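Local coordinates for UPF0067 GAF domain-containing protein YKL069W (Saccharomyces cerevisiae, PDB 3KO6) that reduces the R-enantiomer of free methionine sulfoxide to methionine, with thioredoxin as reductant, and takes part in protection against oxidative stress, at residues G68-Q73 / V147-C152; E76-I81 / I94-G99; G99-A104 / E132-I137. One frame throughout, in Å; residues are numbered along the deposited sequence.

How the contacts relate
From the N terminus, segment 68-73 on strand 64-72 comes first and supplies one half of contact 1, whose partner, segment 147-152 on strand 144-152, arrives only after 73 intervening residues. Within that long excursion the other two contacts close one after the other. Contact 2 shuts the hairpin of strands 79-85 and 93-95, and contact 3 then brings helix 99-107 back onto strand 131-138. Contacts 2 and 3 share G99, between the hairpin and the helix. Contact 1 thus encloses both, pairing central strands of the antiparallel GAF sheet; contact 2 forms one margin, and contact 3 covers a face with a helix. All three border the bound methionine sulfoxide.

Contact 1 of 3, residues G68-Q73 / V147-C152; sequences GFYVTQ and VIDIDC. With SME (methionine sulfoxide), chain C.
The F69 ring lies beside the side chain of I148, the two pointing the same way from neighbouring strands, with F69 CE2 3.6 Å from I148 CG1. With F69 CG placed beside the backbone N (chi1 -54°), the ring leans toward the partner strand, and its other neighbours, L46 and A49 of helix 42-59, show that this face of the sheet is covered by that helix. An alanine here would leave I148 without its aromatic neighbour and is likely to open a gap between sheet and helix. The two strands run antiparallel, with 143° between their directions. G68 and D149 form a hydrogen-bonded pair, D149 N to G68 O at 2.9 Å and G68 N to D149 O at 3.0 Å, and Y70 with V147 forms the next, V147 N reaching Y70 O at 2.8 Å. On the face of Y70, V147 and D149, V147 CG2 meets Y70 CB at 3.6 Å, while the phenol extends to the methionine sulfoxide, its OH 2.6 Å from the ligand N and hydrogen-bonded to C91 O. D149 OD2 lies close to the ligand CA, and D151 OD2 is 2.6 Å from the ligand O. One face of this central GAF strand pair is therefore apolar and buried under a helix, whereas the other presents a phenol and carboxylates to the amino acid end of the substrate.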
ATOM      1  N   GLY A  68       0.386   7.585   2.489  1.00 16.76           N
ATOM      2  CA  GLY A  68       0.693   7.074   1.150  1.00 17.52           C
ATOM      3  C   GLY A  68       0.985   8.136   0.095  1.00 18.41           C
ATOM      4  O   GLY A  68       1.366   9.266   0.417  1.00 18.12           O
ATOM      5  N   PHE A  69       0.788   7.775  -1.175  1.00 19.55           N
ATOM      6  CA  PHE A  69       1.211   8.619  -2.296  1.00 20.73           C
ATOM      7  C   PHE A  69       0.203   8.721  -3.434  1.00 22.12           C
ATOM      8  O   PHE A  69      -0.609   7.803  -3.677  1.00 22.41           O
ATOM      9  CB  PHE A  69       2.512   8.070  -2.889  1.00 20.62           C
ATOM     10  CG  PHE A  69       3.604   7.885  -1.883  1.00 20.46           C
ATOM     11  CD1 PHE A  69       3.685   6.708  -1.130  1.00 19.40           C
ATOM     12  CD2 PHE A  69       4.551   8.886  -1.676  1.00 20.14           C
ATOM     13  CE1 PHE A  69       4.692   6.528  -0.188  1.00 19.35           C
ATOM     14  CE2 PHE A  69       5.573   8.718  -0.733  1.00 19.94           C
ATOM     15  CZ  PHE A  69       5.646   7.538   0.003  1.00 20.12           C
ATOM     16  N   TYR A  70       0.285   9.837  -4.151  1.00 23.31           N
ATOM     17  CA  TYR A  70      -0.318   9.950  -5.486  1.00 24.59           C
ATOM     18  C   TYR A  70       0.834  10.216  -6.428  1.00 26.19           C
ATOM     19  O   TYR A  70       1.850  10.792  -6.021  1.00 26.21           O
ATOM     20  CB  TYR A  70      -1.344  11.087  -5.549  1.00 23.87           C
ATOM     21  CG  TYR A  70      -2.636  10.708  -4.897  1.00 22.33           C
ATOM     22  CD1 TYR A  70      -2.730  10.610  -3.506  1.00 20.34           C
ATOM     23  CD2 TYR A  70      -3.760  10.400  -5.669  1.00 21.25           C
ATOM     24  CE1 TYR A  70      -3.905  10.221  -2.899  1.00 19.82           C
ATOM     25  CE2 TYR A  70      -4.936  10.009  -5.081  1.00 20.94           C
ATOM     26  CZ  TYR A  70      -5.008   9.925  -3.691  1.00 21.58           C
ATOM     27  OH  TYR A  70      -6.194   9.548  -3.086  1.00 22.37           O
ATOM     28  N   VAL A  71       0.688   9.794  -7.673  1.00 28.24           N
ATOM     29  CA  VAL A  71       1.761   9.918  -8.632  1.00 30.48           C
ATOM     30  C   VAL A  71       1.203  10.605  -9.860  1.00 32.43           C
ATOM     31  O   VAL A  71       0.052  10.382 -10.231  1.00 33.13           O
ATOM     32  CB  VAL A  71       2.394   8.526  -8.918  1.00 30.71           C
ATOM     33  CG1 VAL A  71       2.939   8.401 -10.344  1.00 32.21           C
ATOM     34  CG2 VAL A  71       3.480   8.225  -7.898  1.00 29.91           C
ATOM     35  N   THR A  72       2.012  11.473 -10.457  1.00 34.65           N
ATOM     36  CA  THR A  72       1.646  12.174 -11.682  1.00 37.19           C
ATOM     37  C   THR A  72       1.484  11.161 -12.805  1.00 39.79           C
ATOM     38  O   THR A  72       2.387  10.369 -13.073  1.00 39.66           O
ATOM     39  CB  THR A  72       2.696  13.230 -12.052  1.00 36.93           C
ATOM     40  OG1 THR A  72       2.901  14.095 -10.934  1.00 35.58           O
ATOM     41  CG2 THR A  72       2.238  14.049 -13.226  1.00 37.19           C
ATOM     42  N   GLN A  73       0.315  11.194 -13.439  1.00 43.10           N
ATOM     43  CA  GLN A  73      -0.071  10.203 -14.430  1.00 46.79           C
ATOM     44  C   GLN A  73       0.854  10.249 -15.640  1.00 49.02           C
ATOM     45  O   GLN A  73       1.317  11.320 -16.025  1.00 49.67           O
ATOM     46  CB  GLN A  73      -1.530  10.409 -14.838  1.00 47.41           C
ATOM     47  CG  GLN A  73      -2.121   9.271 -15.654  1.00 50.25           C
ATOM     48  CD  GLN A  73      -3.638   9.279 -15.658  1.00 53.06           C
ATOM     49  OE1 GLN A  73      -4.270  10.279 -16.016  1.00 54.16           O
ATOM     50  NE2 GLN A  73      -4.232   8.153 -15.265  1.00 54.16           N
ATOM     51  N   VAL A 147       2.920  13.154  -4.840  1.00 28.53           N
ATOM     52  CA  VAL A 147       2.807  13.796  -3.529  1.00 27.57           C
ATOM     53  C   VAL A 147       2.886  12.755  -2.426  1.00 26.82           C
ATOM     54  O   VAL A 147       2.472  11.614  -2.600  1.00 27.26           O
ATOM     55  CB  VAL A 147       1.462  14.582  -3.382  1.00 27.85           C
ATOM     56  CG1 VAL A 147       1.361  15.717  -4.402  1.00 27.53           C
ATOM     57  CG2 VAL A 147       0.243  13.647  -3.509  1.00 27.15           C
ATOM     58  N   ILE A 148       3.433  13.147  -1.293  1.00 26.19           N
ATOM     59  CA  ILE A 148       3.341  12.338  -0.097  1.00 25.38           C
ATOM     60  C   ILE A 148       2.202  12.907   0.725  1.00 24.96           C
ATOM     61  O   ILE A 148       2.203  14.096   1.051  1.00 24.78           O
ATOM     62  CB  ILE A 148       4.617  12.401   0.755  1.00 25.30           C
ATOM     63  CG1 ILE A 148       5.874  12.236  -0.116  1.00 25.80           C
ATOM     64  CG2 ILE A 148       4.541  11.355   1.860  1.00 24.30           C
ATOM     65  CD1 ILE A 148       7.212  12.411   0.658  1.00 24.99           C
ATOM     66  N   ASP A 149       1.247  12.052   1.071  1.00 24.64           N
ATOM     67  CA  ASP A 149       0.038  12.470   1.769  1.00 24.42           C
ATOM     68  C   ASP A 149      -0.169  11.691   3.061  1.00 24.32           C
ATOM     69  O   ASP A 149      -0.011  10.453   3.098  1.00 24.13           O
ATOM     70  CB  ASP A 149      -1.145  12.244   0.843  1.00 25.10           C
ATOM     71  CG  ASP A 149      -2.442  12.788   1.401  1.00 26.83           C
ATOM     72  OD1 ASP A 149      -2.408  13.476   2.444  1.00 29.26           O
ATOM     73  OD2 ASP A 149      -3.495  12.531   0.789  1.00 25.22           O
ATOM     74  N   ILE A 150      -0.514  12.414   4.123  1.00 24.20           N
ATOM     75  CA  ILE A 150      -0.850  11.804   5.428  1.00 24.28           C
ATOM     76  C   ILE A 150      -2.110  12.457   6.003  1.00 24.76           C
ATOM     77  O   ILE A 150      -2.212  13.695   6.045  1.00 25.15           O
ATOM     78  CB  ILE A 150       0.284  11.962   6.487  1.00 24.18           C
ATOM     79  CG1 ILE A 150       1.676  11.718   5.866  1.00 24.23           C
ATOM     80  CG2 ILE A 150       0.026  11.041   7.694  1.00 22.94           C
ATOM     81  CD1 ILE A 150       2.844  11.805   6.879  1.00 23.49           C
ATOM     82  N   ASP A 151      -3.046  11.630   6.465  1.00 24.49           N
ATOM     83  CA  ASP A 151      -4.252  12.109   7.126  1.00 24.87           C
ATOM     84  C   ASP A 151      -4.277  11.764   8.609  1.00 25.09           C
ATOM     85  O   ASP A 151      -3.839  10.674   9.014  1.00 25.43           O
ATOM     86  CB  ASP A 151      -5.477  11.467   6.489  1.00 25.61           C
ATOM     87  CG  ASP A 151      -5.680  11.871   5.050  1.00 26.73           C
ATOM     88  OD1 ASP A 151      -5.024  12.805   4.559  1.00 31.00           O
ATOM     89  OD2 ASP A 151      -6.522  11.247   4.406  1.00 29.19           O
ATOM     90  N   CYS A 152      -4.856  12.654   9.409  1.00 24.94           N
ATOM     91  CA  CYS A 152      -4.945  12.450  10.841  1.00 25.31           C
ATOM     92  C   CYS A 152      -6.375  12.604  11.323  1.00 26.64           C
ATOM     93  O   CYS A 152      -7.114  13.470  10.832  1.00 27.62           O
ATOM     94  CB  CYS A 152      -4.035  13.437  11.559  1.00 24.97           C
ATOM     95  SG  CYS A 152      -3.982  13.270  13.350  1.00 25.42           S
TER
HETATM   96  N   SME C 181      -6.334  11.652  -1.485  1.00 84.78           N
HETATM   97  CA  SME C 181      -6.405  12.443  -0.231  1.00 81.85           C
HETATM   98  CB  SME C 181      -7.343  13.613  -0.495  1.00 81.69           C
HETATM   99  CG  SME C 181      -6.933  14.868   0.299  1.00 86.25           C
HETATM  100  S   SME C 181      -6.812  16.264  -0.680  1.00 94.76           S
HETATM  101  OE  SME C 181      -6.850  15.961  -2.138  1.00 99.85           O
HETATM  102  CE  SME C 181      -8.087  17.313  -0.254  1.00106.74           C
HETATM  103  C   SME C 181      -6.827  11.600   0.948  1.00 91.65           C
HETATM  104  O   SME C 181      -7.140  12.126   2.014  1.00101.58           O
HETATM  105  OXT SME C 181      -6.911  10.318   0.909  1.00100.17           O

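Contact 2 of 3, residues E76-I81 / I94-G99; sequences EENTLI and IQFGKG. With SME (methionine sulfoxide), chain C.
F96 lays one face of its ring against the turn at E77-N78: N78 CA stands 3.8 Å from the ring centroid and 17° off its normal, a CH-pi contact, and E77 O lies over the same face nearer the rim. The N78 amide plane is turned 76° from the ring, and the two side chains cross nearly at right angles. L80 also meets F96 crosswise, its CD2 3.8 Å from CE1 of the ring, while L80 N lies in the ring plane at the edge. T79 and Q95 occupy the opposite face of the hairpin from L80 and I94. The Q95 chain, bent at chi2 (-52°), turns back so that its OE1 takes a weak hydrogen bond from T79 OG1 at 2.8 Å. Backbone bonds fix the register: L80 N to I94 O at 2.7 Å, I94 N to L80 O at 2.9 Å, and F96 N to N78 O at 2.9 Å. A type II turn from Q95 to K98 then leads toward the helix. I94 CD1 approaches the ligand N at 3.5 Å. The hairpin end is thus held by backbone bonds and by the F96 face laid on N78 CA and the E77 carbonyl, and I94 places a methyl group beside the ligand's amino nitrogen.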
ATOM      1  N   GLU A  76      -0.882  12.235 -18.940  1.00 60.81           N
ATOM      2  CA  GLU A  76      -1.324  13.601 -18.647  1.00 61.24           C
ATOM      3  C   GLU A  76      -0.562  14.271 -17.500  1.00 60.22           C
ATOM      4  O   GLU A  76      -0.549  13.770 -16.367  1.00 59.64           O
ATOM      5  CB  GLU A  76      -2.844  13.638 -18.421  1.00 61.62           C
ATOM      6  CG  GLU A  76      -3.629  14.507 -19.435  1.00 65.11           C
ATOM      7  CD  GLU A  76      -3.647  13.972 -20.875  1.00 69.75           C
ATOM      8  OE1 GLU A  76      -4.712  14.082 -21.523  1.00 72.13           O
ATOM      9  OE2 GLU A  76      -2.614  13.464 -21.372  1.00 70.91           O
ATOM     10  N   GLU A  77       0.065  15.410 -17.821  1.00 60.20           N
ATOM     11  CA  GLU A  77       0.947  16.167 -16.903  1.00 58.87           C
ATOM     12  C   GLU A  77       0.254  16.743 -15.648  1.00 56.77           C
ATOM     13  O   GLU A  77       0.930  17.063 -14.662  1.00 56.20           O
ATOM     14  CB  GLU A  77       1.667  17.318 -17.652  1.00 60.10           C
ATOM     15  CG  GLU A  77       2.598  16.914 -18.821  1.00 63.15           C
ATOM     16  CD  GLU A  77       1.893  16.846 -20.189  1.00 68.28           C
ATOM     17  OE1 GLU A  77       0.817  17.475 -20.364  1.00 69.88           O
ATOM     18  OE2 GLU A  77       2.429  16.165 -21.099  1.00 70.65           O
ATOM     19  N   ASN A  78      -1.077  16.873 -15.690  1.00 55.02           N
ATOM     20  CA  ASN A  78      -1.831  17.599 -14.655  1.00 52.41           C
ATOM     21  C   ASN A  78      -2.833  16.761 -13.848  1.00 50.06           C
ATOM     22  O   ASN A  78      -3.797  17.305 -13.295  1.00 49.67           O
ATOM     23  CB  ASN A  78      -2.534  18.823 -15.265  1.00 53.31           C
ATOM     24  CG  ASN A  78      -1.562  19.787 -15.920  1.00 54.34           C
ATOM     25  OD1 ASN A  78      -0.671  20.329 -15.268  1.00 53.93           O
ATOM     26  ND2 ASN A  78      -1.730  20.002 -17.222  1.00 55.73           N
ATOM     27  N   THR A  79      -2.584  15.456 -13.759  1.00 47.47           N
ATOM     28  CA  THR A  79      -3.441  14.543 -12.999  1.00 44.72           C
ATOM     29  C   THR A  79      -2.645  13.618 -12.073  1.00 42.33           C
ATOM     30  O   THR A  79      -1.681  12.989 -12.487  1.00 41.98           O
ATOM     31  CB  THR A  79      -4.366  13.739 -13.945  1.00 45.45           C
ATOM     32  OG1 THR A  79      -5.382  14.611 -14.438  1.00 46.70           O
ATOM     33  CG2 THR A  79      -5.050  12.596 -13.238  1.00 45.06           C
ATOM     34  N   LEU A  80      -3.055  13.564 -10.811  1.00 39.93           N
ATOM     35  CA  LEU A  80      -2.522  12.603  -9.851  1.00 37.59           C
ATOM     36  C   LEU A  80      -3.333  11.311  -9.870  1.00 36.95           C
ATOM     37  O   LEU A  80      -4.566  11.352  -9.874  1.00 37.56           O
ATOM     38  CB  LEU A  80      -2.569  13.187  -8.444  1.00 36.71           C
ATOM     39  CG  LEU A  80      -1.689  14.385  -8.100  1.00 34.79           C
ATOM     40  CD1 LEU A  80      -2.056  14.891  -6.716  1.00 31.78           C
ATOM     41  CD2 LEU A  80      -0.207  14.040  -8.207  1.00 32.32           C
ATOM     42  N   ILE A  81      -2.651  10.169  -9.884  1.00 35.28           N
ATOM     43  CA  ILE A  81      -3.323   8.872  -9.812  1.00 34.15           C
ATOM     44  C   ILE A  81      -2.877   8.146  -8.540  1.00 32.31           C
ATOM     45  O   ILE A  81      -1.699   8.190  -8.182  1.00 31.80           O
ATOM     46  CB  ILE A  81      -3.084   8.036 -11.101  1.00 34.71           C
ATOM     47  CG1 ILE A  81      -3.759   6.676 -11.032  1.00 36.06           C
ATOM     48  CG2 ILE A  81      -1.622   7.840 -11.375  1.00 35.35           C
ATOM     49  CD1 ILE A  81      -5.042   6.581 -11.860  1.00 39.82           C
ATOM     50  N   ILE A  94      -6.967  12.582  -8.843  1.00 33.97           N
ATOM     51  CA  ILE A  94      -7.103  13.955  -8.383  1.00 33.76           C
ATOM     52  C   ILE A  94      -6.435  14.863  -9.391  1.00 34.54           C
ATOM     53  O   ILE A  94      -5.256  14.669  -9.713  1.00 34.63           O
ATOM     54  CB  ILE A  94      -6.464  14.148  -6.979  1.00 32.76           C
ATOM     55  CG1 ILE A  94      -7.095  13.186  -5.970  1.00 31.74           C
ATOM     56  CG2 ILE A  94      -6.609  15.576  -6.517  1.00 32.05           C
ATOM     57  CD1 ILE A  94      -6.552  13.299  -4.582  1.00 31.78           C
ATOM     58  N   GLN A  95      -7.189  15.841  -9.894  1.00 35.25           N
ATOM     59  CA  GLN A  95      -6.632  16.864 -10.790  1.00 36.12           C
ATOM     60  C   GLN A  95      -5.667  17.772 -10.038  1.00 34.64           C
ATOM     61  O   GLN A  95      -5.840  18.020  -8.844  1.00 33.79           O
ATOM     62  CB  GLN A  95      -7.740  17.721 -11.438  1.00 37.34           C
ATOM     63  CG  GLN A  95      -8.665  16.979 -12.413  1.00 41.87           C
ATOM     64  CD  GLN A  95      -7.899  16.213 -13.491  1.00 47.01           C
ATOM     65  OE1 GLN A  95      -8.048  14.992 -13.634  1.00 48.38           O
ATOM     66  NE2 GLN A  95      -7.058  16.928 -14.246  1.00 49.38           N
ATOM     67  N   PHE A  96      -4.656  18.264 -10.747  1.00 34.31           N
ATOM     68  CA  PHE A  96      -3.802  19.318 -10.217  1.00 33.77           C
ATOM     69  C   PHE A  96      -4.655  20.530  -9.927  1.00 33.66           C
ATOM     70  O   PHE A  96      -5.525  20.888 -10.721  1.00 34.23           O
ATOM     71  CB  PHE A  96      -2.723  19.707 -11.220  1.00 34.26           C
ATOM     72  CG  PHE A  96      -1.506  18.822 -11.191  1.00 33.67           C
ATOM     73  CD1 PHE A  96      -1.619  17.449 -11.004  1.00 32.51           C
ATOM     74  CD2 PHE A  96      -0.246  19.366 -11.395  1.00 33.72           C
ATOM     75  CE1 PHE A  96      -0.502  16.632 -11.017  1.00 32.10           C
ATOM     76  CE2 PHE A  96       0.881  18.560 -11.401  1.00 33.78           C
ATOM     77  CZ  PHE A  96       0.752  17.187 -11.211  1.00 33.43           C
ATOM     78  N   GLY A  97      -4.415  21.156  -8.784  1.00 32.89           N
ATOM     79  CA  GLY A  97      -5.161  22.349  -8.414  1.00 32.69           C
ATOM     80  C   GLY A  97      -6.337  22.045  -7.510  1.00 32.10           C
ATOM     81  O   GLY A  97      -6.903  22.957  -6.910  1.00 31.80           O
ATOM     82  N   LYS A  98      -6.677  20.759  -7.392  1.00 31.71           N
ATOM     83  CA  LYS A  98      -7.848  20.321  -6.622  1.00 31.19           C
ATOM     84  C   LYS A  98      -7.516  19.685  -5.283  1.00 29.56           C
ATOM     85  O   LYS A  98      -6.739  18.729  -5.212  1.00 28.79           O
ATOM     86  CB  LYS A  98      -8.718  19.356  -7.445  1.00 32.07           C
ATOM     87  CG  LYS A  98      -9.392  19.982  -8.668  1.00 34.64           C
ATOM     88  CD  LYS A  98     -10.313  21.143  -8.298  1.00 38.42           C
ATOM     89  CE  LYS A  98     -11.100  21.665  -9.518  1.00 42.02           C
ATOM     90  NZ  LYS A  98     -10.218  22.160 -10.617  1.00 43.37           N
ATOM     91  N   GLY A  99      -8.136  20.209  -4.226  1.00 28.64           N
ATOM     92  CA  GLY A  99      -7.940  19.689  -2.868  1.00 27.75           C
ATOM     93  C   GLY A  99      -6.499  19.829  -2.375  1.00 27.12           C
ATOM     94  O   GLY A  99      -5.640  20.371  -3.072  1.00 27.48           O
TER
HETATM   95  N   SME C 181      -6.334  11.652  -1.485  1.00 84.78           N
HETATM   96  CA  SME C 181      -6.405  12.443  -0.231  1.00 81.85           C
HETATM   97  CB  SME C 181      -7.343  13.613  -0.495  1.00 81.69           C
HETATM   98  CG  SME C 181      -6.933  14.868   0.299  1.00 86.25           C
HETATM   99  S   SME C 181      -6.812  16.264  -0.680  1.00 94.76           S
HETATM  100  OE  SME C 181      -6.850  15.961  -2.138  1.00 99.85           O
HETATM  101  CE  SME C 181      -8.087  17.313  -0.254  1.00106.74           C
HETATM  102  C   SME C 181      -6.827  11.600   0.948  1.00 91.65           C
HETATM  103  O   SME C 181      -7.140  12.126   2.014  1.00101.58           O
HETATM  104  OXT SME C 181      -6.911  10.318   0.909  1.00100.17           O

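Contact 3 of 3, residues G99-A104 / E132-I137; sequences GVCGTA and EIVVPI. With SME (methionine sulfoxide), chain C.
E132 and V100 slide past each other in opposite directions, the glutamate chain extended from the strand toward helix 99-107, so that E132 OE2 comes 3.7 Å from V100 CG2. This extension, begun by CG anti to the backbone N (chi1 -168°), carries the carboxylate to the ligand, beside its CG, and near the carboxylates of D149 and D151 on the adjoining strand. I133 and V135 turn to the other face of the sheet and pack on L166 of helix 160-176. V134, between them, is the centre of the interface. Its CG2 meets V100 CG1 at 3.5 Å and C101 SG at 3.9 Å, while the other branch, CG1, touches A104 CB at 3.4 Å; the valine therefore fits among V100, C101 and A104. The P136 ring points toward the helix at A104, its CB 3.7 Å from A104 O and its CD 4.3 Å from A104 CB. The helix crosses the strand direction at 29°, with apolar contacts between them. Within the helical segment G99 O accepts from both T103 N and T103 OG1, and the same hydroxyl is hydrogen-bonded to Y119 OH. G99 itself has a positive phi and backs onto the ligand CE, where a side chain would collide. C101 N lies 3.3 Å from the sulfoxide OE. Apolar contacts of V134 and P136 thus hold the helix against the strand, with C101 N close to the sulfoxide oxygen, which it may polarise, while E132 borders the ligand from the strand.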
ATOM      1  N   GLY A  99      -8.136  20.209  -4.226  1.00 28.64           N
ATOM      2  CA  GLY A  99      -7.940  19.689  -2.868  1.00 27.75           C
ATOM      3  C   GLY A  99      -6.499  19.829  -2.375  1.00 27.12           C
ATOM      4  O   GLY A  99      -5.640  20.371  -3.072  1.00 27.48           O
ATOM      5  N   VAL A 100      -6.214  19.341  -1.178  1.00 26.26           N
ATOM      6  CA  VAL A 100      -4.880  19.494  -0.624  1.00 25.51           C
ATOM      7  C   VAL A 100      -3.819  18.857  -1.522  1.00 25.86           C
ATOM      8  O   VAL A 100      -2.832  19.509  -1.833  1.00 25.95           O
ATOM      9  CB  VAL A 100      -4.782  18.971   0.805  1.00 25.25           C
ATOM     10  CG1 VAL A 100      -3.436  19.364   1.405  1.00 24.58           C
ATOM     11  CG2 VAL A 100      -5.932  19.522   1.650  1.00 23.93           C
ATOM     12  N   CYS A 101      -4.043  17.617  -1.970  1.00 26.36           N
ATOM     13  CA  CYS A 101      -3.097  16.908  -2.857  1.00 26.74           C
ATOM     14  C   CYS A 101      -2.822  17.626  -4.173  1.00 27.88           C
ATOM     15  O   CYS A 101      -1.662  17.851  -4.521  1.00 29.07           O
ATOM     16  CB  CYS A 101      -3.546  15.479  -3.125  1.00 26.54           C
ATOM     17  SG  CYS A 101      -3.341  14.396  -1.692  1.00 24.50           S
ATOM     18  N   GLY A 102      -3.870  18.010  -4.889  1.00 28.47           N
ATOM     19  CA  GLY A 102      -3.708  18.777  -6.119  1.00 29.47           C
ATOM     20  C   GLY A 102      -3.136  20.173  -5.915  1.00 30.01           C
ATOM     21  O   GLY A 102      -2.556  20.743  -6.842  1.00 31.11           O
ATOM     22  N   THR A 103      -3.308  20.739  -4.718  1.00 29.51           N
ATOM     23  CA  THR A 103      -2.790  22.071  -4.415  1.00 29.40           C
ATOM     24  C   THR A 103      -1.274  21.987  -4.266  1.00 29.71           C
ATOM     25  O   THR A 103      -0.544  22.784  -4.850  1.00 29.87           O
ATOM     26  CB  THR A 103      -3.433  22.665  -3.133  1.00 29.45           C
ATOM     27  OG1 THR A 103      -4.851  22.746  -3.298  1.00 29.61           O
ATOM     28  CG2 THR A 103      -2.888  24.063  -2.811  1.00 28.43           C
ATOM     29  N   ALA A 104      -0.805  21.006  -3.499  1.00 29.77           N
ATOM     30  CA  ALA A 104       0.618  20.729  -3.384  1.00 29.96           C
ATOM     31  C   ALA A 104       1.246  20.418  -4.740  1.00 30.59           C
ATOM     32  O   ALA A 104       2.375  20.827  -4.997  1.00 30.87           O
ATOM     33  CB  ALA A 104       0.846  19.582  -2.435  1.00 29.59           C
ATOM     34  N   GLU A 132      -4.520  17.129   7.797  1.00 26.12           N
ATOM     35  CA  GLU A 132      -3.768  16.564   6.675  1.00 24.98           C
ATOM     36  C   GLU A 132      -2.477  17.311   6.375  1.00 24.45           C
ATOM     37  O   GLU A 132      -2.414  18.525   6.518  1.00 24.86           O
ATOM     38  CB  GLU A 132      -4.655  16.547   5.422  1.00 25.06           C
ATOM     39  CG  GLU A 132      -4.101  15.719   4.270  1.00 24.44           C
ATOM     40  CD  GLU A 132      -5.041  15.575   3.081  1.00 23.97           C
ATOM     41  OE1 GLU A 132      -4.636  14.892   2.113  1.00 22.56           O
ATOM     42  OE2 GLU A 132      -6.166  16.126   3.100  1.00 24.30           O
ATOM     43  N   ILE A 133      -1.443  16.580   5.969  1.00 23.79           N
ATOM     44  CA  ILE A 133      -0.244  17.206   5.398  1.00 23.28           C
ATOM     45  C   ILE A 133       0.075  16.550   4.062  1.00 22.93           C
ATOM     46  O   ILE A 133      -0.051  15.323   3.925  1.00 22.58           O
ATOM     47  CB  ILE A 133       0.998  17.117   6.321  1.00 23.00           C
ATOM     48  CG1 ILE A 133       2.181  17.850   5.685  1.00 23.06           C
ATOM     49  CG2 ILE A 133       1.392  15.676   6.574  1.00 23.38           C
ATOM     50  CD1 ILE A 133       3.389  18.061   6.649  1.00 25.03           C
ATOM     51  N   VAL A 134       0.470  17.372   3.085  1.00 22.53           N
ATOM     52  CA  VAL A 134       0.899  16.889   1.769  1.00 21.43           C
ATOM     53  C   VAL A 134       2.178  17.578   1.376  1.00 22.13           C
ATOM     54  O   VAL A 134       2.298  18.801   1.486  1.00 22.33           O
ATOM     55  CB  VAL A 134      -0.160  17.132   0.671  1.00 21.59           C
ATOM     56  CG1 VAL A 134       0.353  16.663  -0.679  1.00 18.93           C
ATOM     57  CG2 VAL A 134      -1.494  16.418   1.048  1.00 20.44           C
ATOM     58  N   VAL A 135       3.133  16.774   0.916  1.00 22.40           N
ATOM     59  CA  VAL A 135       4.454  17.237   0.536  1.00 22.56           C
ATOM     60  C   VAL A 135       4.714  16.752  -0.878  1.00 22.74           C
ATOM     61  O   VAL A 135       4.592  15.557  -1.134  1.00 22.66           O
ATOM     62  CB  VAL A 135       5.506  16.660   1.507  1.00 22.54           C
ATOM     63  CG1 VAL A 135       6.916  16.985   1.042  1.00 22.79           C
ATOM     64  CG2 VAL A 135       5.247  17.165   2.927  1.00 22.39           C
ATOM     65  N   PRO A 136       5.044  17.666  -1.808  1.00 23.48           N
ATOM     66  CA  PRO A 136       5.238  17.218  -3.190  1.00 24.35           C
ATOM     67  C   PRO A 136       6.604  16.552  -3.396  1.00 25.15           C
ATOM     68  O   PRO A 136       7.522  16.807  -2.628  1.00 25.83           O
ATOM     69  CB  PRO A 136       5.120  18.518  -3.997  1.00 24.22           C
ATOM     70  CG  PRO A 136       5.528  19.581  -3.063  1.00 23.46           C
ATOM     71  CD  PRO A 136       5.090  19.137  -1.696  1.00 23.96           C
ATOM     72  N   ILE A 137       6.710  15.696  -4.407  1.00 25.90           N
ATOM     73  CA  ILE A 137       7.958  15.045  -4.783  1.00 26.75           C
ATOM     74  C   ILE A 137       8.412  15.680  -6.091  1.00 28.34           C
ATOM     75  O   ILE A 137       7.726  15.563  -7.112  1.00 28.70           O
ATOM     76  CB  ILE A 137       7.761  13.527  -4.987  1.00 26.73           C
ATOM     77  CG1 ILE A 137       7.147  12.895  -3.726  1.00 25.28           C
ATOM     78  CG2 ILE A 137       9.094  12.845  -5.403  1.00 25.97           C
ATOM     79  CD1 ILE A 137       6.728  11.444  -3.882  1.00 22.56           C
TER
HETATM   80  N   SME C 181      -6.334  11.652  -1.485  1.00 84.78           N
HETATM   81  CA  SME C 181      -6.405  12.443  -0.231  1.00 81.85           C
HETATM   82  CB  SME C 181      -7.343  13.613  -0.495  1.00 81.69           C
HETATM   83  CG  SME C 181      -6.933  14.868   0.299  1.00 86.25           C
HETATM   84  S   SME C 181      -6.812  16.264  -0.680  1.00 94.76           S
HETATM   85  OE  SME C 181      -6.850  15.961  -2.138  1.00 99.85           O
HETATM   86  CE  SME C 181      -8.087  17.313  -0.254  1.00106.74           C
HETATM   87  C   SME C 181      -6.827  11.600   0.948  1.00 91.65           C
HETATM   88  O   SME C 181      -7.140  12.126   2.014  1.00101.58           O
HETATM   89  OXT SME C 181      -6.911  10.318   0.909  1.00100.17           O